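Local coordinates for protein acyl-CoA dehydrogenase (Slackia heliotrinireducens, PDB 4RM7) that belongs to the acyl-CoA dehydrogenase family, with a helical N-terminal domain, a beta-sheet middle domain and a helical C-terminal domain, at residues I32-W35 with R36-G40. Sequence-based numbering, arbitrary orientation.
Sequences ISKW and RKDQG
R36 reaches back along the helix toward I32, one turn earlier. Its CB packs on the carbonyl oxygens of I32 and S33, and CG stays beside I32 O. CD carries the chain on to the bend at chi3 (-108°), beyond which NE, CZ and NH2 come to the I32 methyl CG2, which meets the guanidinium obliquely: CG2 lies 3.8 Å from R36 NE and R36 CZ and 3.5 Å from R36 NH2. The backbone hydrogen bond R36 N to I32 O, 2.8 Å, joins the same two residues. On another side of the helix K34, K37 and D38 form a salt-bridge network. K34 NZ, turned by the bend at chi4 (64°), makes a salt bridge with a weak hydrogen bond to D38 OD1 at 3.2 Å, and K37 NZ makes another weak one to D38 OD2 at 3.4 Å; the shared carboxylate probably offsets the closeness of the two ammonium groups. A Schellman motif ends the helix: Q39, with positive phi, is the C-prime residue, and G40 N donates a hydrogen bond to W35 O at 3.2 Å. The W35 side chain packs against L41 and P42 of the following loop. Helix 29-38 lies within the N-terminal domain, and the R36 side chain touches R351, S354 and D358 of helix 351-362.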
loop_
_atom_site.group_PDB
_atom_site.type_symbol
_atom_site.label_atom_id
_atom_site.label_comp_id
_atom_site.label_asym_id
_atom_site.label_seq_id
_atom_site.Cartn_x
_atom_site.Cartn_y
_atom_site.Cartn_z
ATOM N N ILE A 32 -5.834 34.493 2.317
ATOM C CA ILE A 32 -4.838 33.494 1.925
ATOM C C ILE A 32 -4.777 33.345 0.421
ATOM O O ILE A 32 -3.699 33.275 -0.160
ATOM C CB ILE A 32 -5.103 32.122 2.572
ATOM C CG1 ILE A 32 -4.424 32.071 3.929
ATOM C CG2 ILE A 32 -4.514 30.990 1.740
ATOM C CD1 ILE A 32 -5.269 31.401 4.911
ATOM N N SER A 33 -5.939 33.345 -0.214
ATOM C CA SER A 33 -5.988 33.267 -1.666
ATOM C C SER A 33 -5.178 34.380 -2.319
ATOM O O SER A 33 -4.434 34.146 -3.271
ATOM C CB SER A 33 -7.423 33.318 -2.154
ATOM O OG SER A 33 -7.456 33.062 -3.536
ATOM N N LYS A 34 -5.303 35.588 -1.792
ATOM C CA LYS A 34 -4.570 36.711 -2.350
ATOM C C LYS A 34 -3.090 36.571 -2.063
ATOM O O LYS A 34 -2.265 36.890 -2.908
ATOM C CB LYS A 34 -5.096 38.044 -1.796
ATOM C CG LYS A 34 -4.167 39.244 -2.044
ATOM C CD LYS A 34 -4.768 40.542 -1.514
ATOM C CE LYS A 34 -3.771 41.681 -1.603
ATOM N NZ LYS A 34 -3.407 41.992 -3.027
ATOM N N TRP A 35 -2.751 36.099 -0.868
ATOM C CA TRP A 35 -1.349 36.061 -0.461
ATOM C C TRP A 35 -0.611 34.957 -1.210
ATOM O O TRP A 35 0.577 35.091 -1.500
ATOM C CB TRP A 35 -1.232 35.887 1.060
ATOM C CG TRP A 35 -1.815 37.054 1.793
ATOM C CD1 TRP A 35 -1.995 38.311 1.297
ATOM C CD2 TRP A 35 -2.325 37.076 3.135
ATOM N NE1 TRP A 35 -2.571 39.114 2.246
ATOM C CE2 TRP A 35 -2.790 38.384 3.382
ATOM C CE3 TRP A 35 -2.435 36.120 4.150
ATOM C CZ2 TRP A 35 -3.355 38.761 4.598
ATOM C CZ3 TRP A 35 -2.989 36.499 5.364
ATOM C CH2 TRP A 35 -3.442 37.808 5.575
ATOM N N ARG A 36 -1.326 33.878 -1.529
ATOM C CA ARG A 36 -0.807 32.833 -2.410
ATOM C C ARG A 36 -0.441 33.453 -3.754
ATOM O O ARG A 36 0.598 33.147 -4.331
ATOM C CB ARG A 36 -1.831 31.706 -2.605
ATOM C CG ARG A 36 -1.607 30.495 -1.718
ATOM C CD ARG A 36 -2.404 29.285 -2.192
ATOM N NE ARG A 36 -3.535 28.972 -1.313
ATOM C CZ ARG A 36 -3.550 27.977 -0.422
ATOM N NH1 ARG A 36 -2.488 27.184 -0.283
ATOM N NH2 ARG A 36 -4.629 27.770 0.335
ATOM N N LYS A 37 -1.302 34.346 -4.228
ATOM C CA LYS A 37 -1.111 35.040 -5.493
ATOM C C LYS A 37 0.056 36.031 -5.432
ATOM O O LYS A 37 0.772 36.209 -6.413
ATOM C CB LYS A 37 -2.412 35.750 -5.879
ATOM C CG LYS A 37 -2.335 36.685 -7.078
ATOM C CD LYS A 37 -2.329 38.159 -6.663
ATOM C CE LYS A 37 -3.616 38.573 -5.950
ATOM N NZ LYS A 37 -3.610 40.031 -5.601
ATOM N N ASP A 38 0.252 36.672 -4.282
ATOM C CA ASP A 38 1.334 37.647 -4.132
ATOM C C ASP A 38 2.636 36.958 -3.725
ATOM O O ASP A 38 3.695 37.591 -3.673
ATOM C CB ASP A 38 0.976 38.716 -3.093
ATOM C CG ASP A 38 -0.230 39.554 -3.490
ATOM O OD1 ASP A 38 -1.039 39.879 -2.593
ATOM O OD2 ASP A 38 -0.366 39.903 -4.685
ATOM N N GLN A 39 2.543 35.660 -3.435
ATOM C CA GLN A 39 3.682 34.869 -2.976
ATOM C C GLN A 39 4.366 35.551 -1.803
ATOM O O GLN A 39 5.571 35.800 -1.829
ATOM C CB GLN A 39 4.678 34.641 -4.112
ATOM C CG GLN A 39 4.050 34.005 -5.335
ATOM C CD GLN A 39 5.004 33.925 -6.502
ATOM O OE1 GLN A 39 6.220 33.918 -6.322
ATOM N NE2 GLN A 39 4.457 33.869 -7.713
ATOM N N GLY A 40 3.585 35.866 -0.779
ATOM C CA GLY A 40 4.117 36.539 0.386
ATOM C C GLY A 40 3.049 37.195 1.233
ATOM O O GLY A 40 1.950 37.506 0.754
#